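PDB 6BME: truncated hemoglobin 4 from Chlamydomonas reinhardtii, which binds heme b, whose iron is held from both sides by protein side chains, and probably binds oxygen. Local coordinates for residues K63-V66 with M67-H71; T41-A44 with K45-F49. All blocks are in the same frame, centred on the assembly; numbering follows the deposited sequence.

Contact 1 (K63-V66 with M67-H71); sequences KDIV and MGHAH. With HEM (protoporphyrin IX containing Fe), chain C.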
ATOM      1  N   LYS A  63      -9.810  10.647   1.752  1.00 14.17           N
ATOM      2  CA  LYS A  63      -9.522  11.877   1.022  1.00 17.12           C
ATOM      3  C   LYS A  63      -8.018  12.128   0.920  1.00 13.24           C
ATOM      4  O   LYS A  63      -7.542  12.629  -0.106  1.00 15.35           O
ATOM      5  CB  LYS A  63     -10.249  13.057   1.678  1.00 19.55           C
ATOM      6  CG  LYS A  63      -9.896  13.306   3.138  1.00 22.57           C
ATOM      7  CD  LYS A  63     -10.946  14.195   3.815  1.00 29.55           C
ATOM      8  CE  LYS A  63     -10.569  14.502   5.255  1.00 34.72           C
ATOM      9  NZ  LYS A  63     -11.462  15.536   5.850  1.00 38.80           N
ATOM     10  N   ASP A  64      -7.251  11.756   1.948  1.00 14.43           N
ATOM     11  CA  ASP A  64      -5.800  11.893   1.870  1.00 14.10           C
ATOM     12  C   ASP A  64      -5.210  10.918   0.856  1.00 13.34           C
ATOM     13  O   ASP A  64      -4.260  11.257   0.137  1.00 12.72           O
ATOM     14  CB  ASP A  64      -5.178  11.690   3.254  1.00 13.36           C
ATOM     15  CG  ASP A  64      -5.801  12.590   4.303  1.00 18.98           C
ATOM     16  OD1 ASP A  64      -5.606  13.818   4.233  1.00 18.92           O
ATOM     17  OD2 ASP A  64      -6.507  12.073   5.189  1.00 19.45           O
ATOM     18  N   ILE A  65      -5.765   9.706   0.774  1.00 11.18           N
ATOM     19  CA  ILE A  65      -5.304   8.762  -0.239  1.00 15.17           C
ATOM     20  C   ILE A  65      -5.537   9.330  -1.634  1.00 12.38           C
ATOM     21  O   ILE A  65      -4.668   9.235  -2.510  1.00 11.40           O
ATOM     22  CB  ILE A  65      -5.996   7.400  -0.064  1.00 13.12           C
ATOM     23  CG1 ILE A  65      -5.595   6.777   1.278  1.00 13.76           C
ATOM     24  CG2 ILE A  65      -5.638   6.481  -1.236  1.00 13.34           C
ATOM     25  CD1 ILE A  65      -6.456   5.626   1.704  1.00 12.79           C
ATOM     26  N   VAL A  66      -6.705   9.940  -1.862  1.00 10.28           N
ATOM     27  CA  VAL A  66      -6.979  10.510  -3.181  1.00 11.71           C
ATOM     28  C   VAL A  66      -6.020  11.656  -3.476  1.00 10.01           C
ATOM     29  O   VAL A  66      -5.401  11.708  -4.545  1.00 14.13           O
ATOM     30  CB  VAL A  66      -8.440  10.967  -3.297  1.00 13.15           C
ATOM     31  CG1 VAL A  66      -8.657  11.538  -4.682  1.00 13.90           C
ATOM     32  CG2 VAL A  66      -9.387   9.801  -3.059  1.00 11.64           C
ATOM     33  N   MET A  67      -5.863  12.582  -2.526  1.00 10.75           N
ATOM     34  CA  MET A  67      -5.000  13.734  -2.778  1.00 15.45           C
ATOM     35  C   MET A  67      -3.554  13.308  -3.008  1.00 11.97           C
ATOM     36  O   MET A  67      -2.824  13.965  -3.756  1.00 14.42           O
ATOM     37  CB  MET A  67      -5.088  14.731  -1.621  1.00 12.51           C
ATOM     38  CG  MET A  67      -6.420  15.486  -1.561  1.00 15.39           C
ATOM     39  SD  MET A  67      -6.559  16.725  -0.256  1.00 24.22           S
ATOM     40  CE  MET A  67      -6.374  15.694   1.178  1.00 14.65           C
ATOM     41  N   GLY A  68      -3.119  12.218  -2.376  1.00 11.19           N
ATOM     42  CA  GLY A  68      -1.754  11.745  -2.577  1.00 13.58           C
ATOM     43  C   GLY A  68      -1.513  11.014  -3.889  1.00 12.17           C
ATOM     44  O   GLY A  68      -0.362  10.936  -4.341  1.00 10.71           O
ATOM     45  N   HIS A  69      -2.567  10.478  -4.514  1.00  8.42           N
ATOM     46  CA  HIS A  69      -2.418   9.647  -5.707  1.00 10.12           C
ATOM     47  C   HIS A  69      -3.114  10.190  -6.943  1.00  7.80           C
ATOM     48  O   HIS A  69      -2.939   9.610  -8.024  1.00  7.61           O
ATOM     49  CB  HIS A  69      -2.936   8.221  -5.434  1.00  7.53           C
ATOM     50  CG  HIS A  69      -2.186   7.526  -4.342  1.00  8.44           C
ATOM     51  ND1 HIS A  69      -2.464   7.731  -3.010  1.00  9.85           N
ATOM     52  CD2 HIS A  69      -1.144   6.660  -4.381  1.00  9.61           C
ATOM     53  CE1 HIS A  69      -1.629   7.017  -2.273  1.00  9.07           C
ATOM     54  NE2 HIS A  69      -0.818   6.361  -3.082  1.00 11.06           N
ATOM     55  N   ALA A  70      -3.875  11.282  -6.822  1.00  8.97           N
ATOM     56  CA  ALA A  70      -4.690  11.757  -7.941  1.00 13.24           C
ATOM     57  C   ALA A  70      -3.834  12.071  -9.159  1.00  9.24           C
ATOM     58  O   ALA A  70      -4.220  11.759 -10.292  1.00  9.87           O
ATOM     59  CB  ALA A  70      -5.495  12.983  -7.521  1.00 13.71           C
ATOM     60  N   HIS A  71      -2.644  12.637  -8.948  1.00  8.51           N
ATOM     61  CA  HIS A  71      -1.786  12.963 -10.084  1.00  9.85           C
ATOM     62  C   HIS A  71      -1.346  11.717 -10.850  1.00  9.19           C
ATOM     63  O   HIS A  71      -1.156  11.786 -12.071  1.00 10.00           O
ATOM     64  CB  HIS A  71      -0.575  13.778  -9.620  1.00  9.65           C
ATOM     65  CG  HIS A  71       0.441  12.988  -8.850  1.00 12.53           C
ATOM     66  ND1 HIS A  71       0.231  12.565  -7.554  1.00 13.46           N
ATOM     67  CD2 HIS A  71       1.681  12.562  -9.188  1.00 13.57           C
ATOM     68  CE1 HIS A  71       1.296  11.906  -7.131  1.00 14.55           C
ATOM     69  NE2 HIS A  71       2.194  11.896  -8.102  1.00 16.27           N
TER
HETATM   70  CHA HEM C 201       2.402   7.934  -2.012  1.00 13.75           C
HETATM   71  CHB HEM C 201      -0.283   4.989   0.722  1.00 10.50           C
HETATM   72  CHC HEM C 201      -1.754   2.780  -3.327  1.00  8.07           C
HETATM   73  CHD HEM C 201       2.127   4.594  -5.550  1.00 10.94           C
HETATM   74  C1A HEM C 201       1.802   7.398  -0.893  1.00 13.77           C
HETATM   75  C2A HEM C 201       1.914   7.836   0.492  1.00 13.84           C
HETATM   76  C3A HEM C 201       1.165   6.992   1.229  1.00 13.10           C
HETATM   77  C4A HEM C 201       0.563   6.012   0.354  1.00  8.62           C
HETATM   78  CMA HEM C 201       0.923   7.007   2.752  1.00 11.28           C
HETATM   79  CAA HEM C 201       2.731   9.052   1.032  1.00 22.40           C
HETATM   80  CBA HEM C 201       4.226   8.915   0.738  1.00 34.87           C
HETATM   81  CGA HEM C 201       5.058   9.971   1.440  1.00 39.48           C
HETATM   82  O1A HEM C 201       4.869  11.199   1.167  1.00 34.09           O
HETATM   83  O2A HEM C 201       5.935   9.566   2.259  1.00 31.63           O
HETATM   84  C1B HEM C 201      -1.022   4.219  -0.154  1.00  9.27           C
HETATM   85  C2B HEM C 201      -2.218   3.459   0.151  1.00 10.14           C
HETATM   86  C3B HEM C 201      -2.617   2.867  -0.985  1.00 10.74           C
HETATM   87  C4B HEM C 201      -1.676   3.207  -2.023  1.00 11.13           C
HETATM   88  CMB HEM C 201      -2.915   3.388   1.529  1.00 10.96           C
HETATM   89  CAB HEM C 201      -3.820   1.927  -1.242  1.00 13.05           C
HETATM   90  CBB HEM C 201      -4.418   1.207  -0.293  1.00 15.27           C
HETATM   91  C1C HEM C 201      -0.776   3.002  -4.261  1.00  8.36           C
HETATM   92  C2C HEM C 201      -0.661   2.342  -5.527  1.00  8.65           C
HETATM   93  C3C HEM C 201       0.419   2.807  -6.149  1.00  7.07           C
HETATM   94  C4C HEM C 201       1.020   3.815  -5.292  1.00  6.96           C
HETATM   95  CMC HEM C 201      -1.627   1.248  -6.032  1.00 13.02           C
HETATM   96  CAC HEM C 201       0.900   2.333  -7.534  1.00  9.16           C
HETATM   97  CBC HEM C 201       2.205   2.241  -7.807  1.00 16.34           C
HETATM   98  C1D HEM C 201       2.488   5.713  -4.818  1.00 12.66           C
HETATM   99  C2D HEM C 201       3.471   6.707  -5.197  1.00  8.10           C
HETATM  100  C3D HEM C 201       3.546   7.612  -4.222  1.00 10.24           C
HETATM  101  C4D HEM C 201       2.613   7.236  -3.188  1.00 11.18           C
HETATM  102  CMD HEM C 201       4.290   6.674  -6.499  1.00  9.11           C
HETATM  103  CAD HEM C 201       4.476   8.857  -4.138  1.00 14.46           C
HETATM  104  CBD HEM C 201       3.914   9.997  -4.976  1.00 22.24           C
HETATM  105  CGD HEM C 201       4.895  11.143  -4.892  1.00 23.50           C
HETATM  106  O1D HEM C 201       5.451  11.382  -3.790  1.00 22.50           O
HETATM  107  O2D HEM C 201       5.105  11.823  -5.921  1.00 27.71           O
HETATM  108  NA  HEM C 201       0.991   6.288  -0.925  1.00 10.63           N
HETATM  109  NB  HEM C 201      -0.720   4.047  -1.496  1.00  8.14           N
HETATM  110  NC  HEM C 201       0.258   3.899  -4.156  1.00  9.76           N
HETATM  111  ND  HEM C 201       1.970   6.075  -3.583  1.00  7.35           N
HETATM  112 FE   HEM C 201       0.636   5.057  -2.543  1.00  7.94          FE
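The carbonyl oxygen of I65 holds the imidazole of H69, one turn further along the same helix, in place for the heme iron. CB of H69 starts 3.5 Å from O of I65, and CG stands beside the backbone N, anti to the carbonyl carbon (chi1 -61°), which swings the ring back along the helix toward that oxygen. ND1 of H69 then donates to O of I65 over 2.7 Å; the hydrogen bond is nearly straight at 162°, and the acceptor lies in the ring plane and offers a lone pair in its own carbonyl plane. This bond at ND1 and the iron at NE2 together fix the ring's rotation. CD2 and CE1 of H69 flank the metal at 3.0 Å each from FE of the heme, and NE2 of H69 completes the line with a 2.0 Å bond to FE. CG2 of I65 lies 3.8 Å from ND1 of H69, where the two side chains cross at an angle.

The helix is irregular here: N of H69 makes its better bond to O of V66, 3.1 Å away and entering above the carbonyl plane, while its bond to O of I65 is weak. H71 brings NE2 to 3.6 Å from O2D of a heme propionate, and CE1 lies near CBD of the same arm. Replacing H71 by alanine would probably strip the propionate of this ring neighbour and let the arm move more freely. Beyond the segments, F118 meets the H69 ring edge-to-face and Y60 adjoins I65, so loop residues border the heme-facing side chains of helix 62-75, and helix 39-53 lies across the porphyrin.

Contact 2 (T41-A44 with K45-F49); sequences TLIA and KQNRF. With HEM (protoporphyrin IX containing Fe), chain C; SO4 (sulfate ion), chain D.
K45 crosses one face of the porphyrin to reach the iron, starting from a backbone N that is bonded to O of T41 one turn earlier. NZ of K45 binds FE of the heme at 2.1 Å. The chain runs extended from CG, which is anti to the backbone N (chi1 158°), through CD, and bends only at its last torsion (chi4 57°), turning NZ down onto the metal. On the way CG passes above the pyrrole nitrogen NA, and CD of K45 lies 3.3 Å from ND of the heme, so the methylenes lie over the A and D pyrroles before the amine reaches the centre.

Other side chains of the helix pack around the same cofactor. F49 lays CD2 3.4 Å from C2B of the heme and CE2 equally near C3B, its ring oblique to them. T41 puts CG2 beside the propionate carboxyl carbon CGA, whereas its OG1 is bonded to D38. R48 rests CB 3.7 Å from methyl CMA of the heme; its extended chain then carries the guanidinium to a sulfate, probably from the crystallisation liquor. NH2 of R48 reaches sulfate O3 at the guanidinium edge over 2.8 Å, almost straight at 176°, and NE donates to O4; T58 and H59 grip the same anion through their backbone N-H groups.

Behind this shell, O of I43 accepts two N47 donors from opposite faces of its plane: the backbone N, and ND2 at 3.0 Å. Q46 and N47 face helix 10-25 through V17, and F20 and F90 close round F49. A lysine from the distal helix occupying the iron's sixth position marks a hexacoordinate heme site in the 2-on-2 truncated globin fold.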
ATOM      1  N   THR A  41      10.952   9.056   1.163  1.00 15.30           N
ATOM      2  CA  THR A  41       9.521   9.122   0.895  1.00 15.42           C
ATOM      3  C   THR A  41       8.928   7.732   0.684  1.00 13.45           C
ATOM      4  O   THR A  41       7.842   7.433   1.191  1.00 12.54           O
ATOM      5  CB  THR A  41       9.274  10.005  -0.329  1.00 16.82           C
ATOM      6  OG1 THR A  41       9.780  11.331  -0.073  1.00 18.58           O
ATOM      7  CG2 THR A  41       7.806  10.061  -0.662  1.00 15.74           C
ATOM      8  N   LEU A  42       9.633   6.865  -0.050  1.00 13.06           N
ATOM      9  CA  LEU A  42       9.089   5.545  -0.363  1.00 14.46           C
ATOM     10  C   LEU A  42       9.005   4.676   0.884  1.00 13.03           C
ATOM     11  O   LEU A  42       7.988   4.019   1.128  1.00 12.05           O
ATOM     12  CB  LEU A  42       9.946   4.855  -1.426  1.00 20.64           C
ATOM     13  CG  LEU A  42       9.762   5.333  -2.865  1.00 30.17           C
ATOM     14  CD1 LEU A  42      10.560   4.471  -3.828  1.00 33.20           C
ATOM     15  CD2 LEU A  42       8.285   5.331  -3.221  1.00 30.54           C
ATOM     16  N   ILE A  43      10.078   4.643   1.672  1.00 13.85           N
ATOM     17  CA  ILE A  43      10.058   3.865   2.906  1.00 14.42           C
ATOM     18  C   ILE A  43       8.966   4.385   3.832  1.00 16.68           C
ATOM     19  O   ILE A  43       8.240   3.603   4.457  1.00 15.71           O
ATOM     20  CB  ILE A  43      11.444   3.891   3.579  1.00 17.27           C
ATOM     21  CG1 ILE A  43      12.467   3.184   2.700  1.00 23.56           C
ATOM     22  CG2 ILE A  43      11.404   3.233   4.961  1.00 17.37           C
ATOM     23  CD1 ILE A  43      12.110   1.746   2.388  1.00 33.79           C
ATOM     24  N   ALA A  44       8.817   5.711   3.919  1.00 14.36           N
ATOM     25  CA  ALA A  44       7.761   6.270   4.758  1.00 14.34           C
ATOM     26  C   ALA A  44       6.388   5.878   4.234  1.00 13.16           C
ATOM     27  O   ALA A  44       5.487   5.555   5.014  1.00 13.21           O
ATOM     28  CB  ALA A  44       7.889   7.797   4.841  1.00 14.85           C
ATOM     29  N   LYS A  45       6.217   5.889   2.908  1.00 14.51           N
ATOM     30  CA  LYS A  45       4.964   5.445   2.311  1.00 13.28           C
ATOM     31  C   LYS A  45       4.625   4.019   2.726  1.00 13.50           C
ATOM     32  O   LYS A  45       3.487   3.724   3.124  1.00 11.03           O
ATOM     33  CB  LYS A  45       5.050   5.532   0.785  1.00 14.22           C
ATOM     34  CG  LYS A  45       4.048   4.622   0.066  1.00 10.35           C
ATOM     35  CD  LYS A  45       4.146   4.787  -1.448  1.00 12.95           C
ATOM     36  CE  LYS A  45       3.409   3.668  -2.185  1.00 13.34           C
ATOM     37  NZ  LYS A  45       1.962   3.555  -1.803  1.00 10.16           N
ATOM     38  N   GLN A  46       5.593   3.109   2.608  1.00 11.48           N
ATOM     39  CA  GLN A  46       5.316   1.708   2.900  1.00 11.53           C
ATOM     40  C   GLN A  46       4.956   1.520   4.364  1.00 12.89           C
ATOM     41  O   GLN A  46       4.056   0.738   4.697  1.00 12.87           O
ATOM     42  CB  GLN A  46       6.518   0.855   2.504  1.00 17.08           C
ATOM     43  CG  GLN A  46       6.849   0.970   1.011  1.00 17.54           C
ATOM     44  CD  GLN A  46       5.733   0.422   0.132  1.00 23.18           C
ATOM     45  OE1 GLN A  46       4.721   1.088  -0.118  1.00 17.10           O
ATOM     46  NE2 GLN A  46       5.912  -0.812  -0.335  1.00 26.87           N
ATOM     47  N   ASN A  47       5.645   2.237   5.254  1.00 13.15           N
ATOM     48  CA  ASN A  47       5.322   2.159   6.674  1.00 14.04           C
ATOM     49  C   ASN A  47       3.917   2.663   6.964  1.00 13.78           C
ATOM     50  O   ASN A  47       3.204   2.080   7.785  1.00 14.23           O
ATOM     51  CB  ASN A  47       6.346   2.947   7.488  1.00 16.12           C
ATOM     52  CG  ASN A  47       7.536   2.104   7.853  1.00 16.61           C
ATOM     53  OD1 ASN A  47       7.451   1.286   8.755  1.00 16.74           O
ATOM     54  ND2 ASN A  47       8.637   2.272   7.133  1.00 16.14           N
ATOM     55  N   ARG A  48       3.509   3.762   6.324  1.00 13.23           N
ATOM     56  CA  ARG A  48       2.173   4.294   6.573  1.00 13.17           C
ATOM     57  C   ARG A  48       1.099   3.405   5.940  1.00 14.42           C
ATOM     58  O   ARG A  48       0.011   3.236   6.506  1.00 12.80           O
ATOM     59  CB  ARG A  48       2.082   5.729   6.050  1.00 14.51           C
ATOM     60  CG  ARG A  48       1.005   6.546   6.747  1.00 20.31           C
ATOM     61  CD  ARG A  48       1.049   8.015   6.375  1.00 17.58           C
ATOM     62  NE  ARG A  48       0.192   8.788   7.272  1.00 17.91           N
ATOM     63  CZ  ARG A  48      -0.170  10.049   7.061  1.00 26.27           C
ATOM     64  NH1 ARG A  48       0.234  10.696   5.972  1.00 27.09           N
ATOM     65  NH2 ARG A  48      -0.951  10.658   7.935  1.00 23.17           N
ATOM     66  N   PHE A  49       1.404   2.818   4.777  1.00 11.92           N
ATOM     67  CA  PHE A  49       0.505   1.854   4.135  1.00 12.42           C
ATOM     68  C   PHE A  49       0.236   0.685   5.071  1.00 13.55           C
ATOM     69  O   PHE A  49      -0.919   0.300   5.303  1.00 12.96           O
ATOM     70  CB  PHE A  49       1.142   1.374   2.819  1.00 10.35           C
ATOM     71  CG  PHE A  49       0.267   0.480   1.960  1.00  9.86           C
ATOM     72  CD1 PHE A  49      -0.110  -0.790   2.383  1.00 11.52           C
ATOM     73  CD2 PHE A  49      -0.090   0.879   0.680  1.00  9.14           C
ATOM     74  CE1 PHE A  49      -0.901  -1.619   1.574  1.00 13.63           C
ATOM     75  CE2 PHE A  49      -0.875   0.065  -0.135  1.00 10.33           C
ATOM     76  CZ  PHE A  49      -1.277  -1.191   0.317  1.00 11.17           C
TER
HETATM   77  CHA HEM C 201       2.402   7.934  -2.012  1.00 13.75           C
HETATM   78  CHB HEM C 201      -0.283   4.989   0.722  1.00 10.50           C
HETATM   79  CHC HEM C 201      -1.754   2.780  -3.327  1.00  8.07           C
HETATM   80  CHD HEM C 201       2.127   4.594  -5.550  1.00 10.94           C
HETATM   81  C1A HEM C 201       1.802   7.398  -0.893  1.00 13.77           C
HETATM   82  C2A HEM C 201       1.914   7.836   0.492  1.00 13.84           C
HETATM   83  C3A HEM C 201       1.165   6.992   1.229  1.00 13.10           C
HETATM   84  C4A HEM C 201       0.563   6.012   0.354  1.00  8.62           C
HETATM   85  CMA HEM C 201       0.923   7.007   2.752  1.00 11.28           C
HETATM   86  CAA HEM C 201       2.731   9.052   1.032  1.00 22.40           C
HETATM   87  CBA HEM C 201       4.226   8.915   0.738  1.00 34.87           C
HETATM   88  CGA HEM C 201       5.058   9.971   1.440  1.00 39.48           C
HETATM   89  O1A HEM C 201       4.869  11.199   1.167  1.00 34.09           O
HETATM   90  O2A HEM C 201       5.935   9.566   2.259  1.00 31.63           O
HETATM   91  C1B HEM C 201      -1.022   4.219  -0.154  1.00  9.27           C
HETATM   92  C2B HEM C 201      -2.218   3.459   0.151  1.00 10.14           C
HETATM   93  C3B HEM C 201      -2.617   2.867  -0.985  1.00 10.74           C
HETATM   94  C4B HEM C 201      -1.676   3.207  -2.023  1.00 11.13           C
HETATM   95  CMB HEM C 201      -2.915   3.388   1.529  1.00 10.96           C
HETATM   96  CAB HEM C 201      -3.820   1.927  -1.242  1.00 13.05           C
HETATM   97  CBB HEM C 201      -4.418   1.207  -0.293  1.00 15.27           C
HETATM   98  C1C HEM C 201      -0.776   3.002  -4.261  1.00  8.36           C
HETATM   99  C2C HEM C 201      -0.661   2.342  -5.527  1.00  8.65           C
HETATM  100  C3C HEM C 201       0.419   2.807  -6.149  1.00  7.07           C
HETATM  101  C4C HEM C 201       1.020   3.815  -5.292  1.00  6.96           C
HETATM  102  CMC HEM C 201      -1.627   1.248  -6.032  1.00 13.02           C
HETATM  103  CAC HEM C 201       0.900   2.333  -7.534  1.00  9.16           C
HETATM  104  CBC HEM C 201       2.205   2.241  -7.807  1.00 16.34           C
HETATM  105  C1D HEM C 201       2.488   5.713  -4.818  1.00 12.66           C
HETATM  106  C2D HEM C 201       3.471   6.707  -5.197  1.00  8.10           C
HETATM  107  C3D HEM C 201       3.546   7.612  -4.222  1.00 10.24           C
HETATM  108  C4D HEM C 201       2.613   7.236  -3.188  1.00 11.18           C
HETATM  109  CMD HEM C 201       4.290   6.674  -6.499  1.00  9.11           C
HETATM  110  CAD HEM C 201       4.476   8.857  -4.138  1.00 14.46           C
HETATM  111  CBD HEM C 201       3.914   9.997  -4.976  1.00 22.24           C
HETATM  112  CGD HEM C 201       4.895  11.143  -4.892  1.00 23.50           C
HETATM  113  O1D HEM C 201       5.451  11.382  -3.790  1.00 22.50           O
HETATM  114  O2D HEM C 201       5.105  11.823  -5.921  1.00 27.71           O
HETATM  115  NA  HEM C 201       0.991   6.288  -0.925  1.00 10.63           N
HETATM  116  NB  HEM C 201      -0.720   4.047  -1.496  1.00  8.14           N
HETATM  117  NC  HEM C 201       0.258   3.899  -4.156  1.00  9.76           N
HETATM  118  ND  HEM C 201       1.970   6.075  -3.583  1.00  7.35           N
HETATM  119 FE   HEM C 201       0.636   5.057  -2.543  1.00  7.94          FE
HETATM  120  S   SO4 D 202      -0.623   8.988  10.963  1.00 26.82           S
HETATM  121  O1  SO4 D 202      -0.993   8.126  12.071  1.00 24.63           O
HETATM  122  O2  SO4 D 202       0.037  10.192  11.481  1.00 30.21           O
HETATM  123  O3  SO4 D 202      -1.826   9.418  10.243  1.00 25.17           O
HETATM  124  O4  SO4 D 202       0.284   8.258  10.074  1.00 27.62           O

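In the fold
From the N terminus, after the short helix 3-6 comes helix 10-25, which packs against helix 39-53 through Q46 and N47; there contact 2 spans about two turns. Contact 1 lies on the next helix, 62-75, so the two are in series: contact 2 ends before contact 1 begins, with neither nesting nor crossing, and each stays within a single helix and closes no long loop. The longer-range tie is made by the heme between them. Their centres are 15 Å apart, yet NZ of K45 and NE2 of H69 are only 4.2 Å apart, close to the sum of their two bonds to the iron, which places the ligands nearly trans and joins the two helices through the metal.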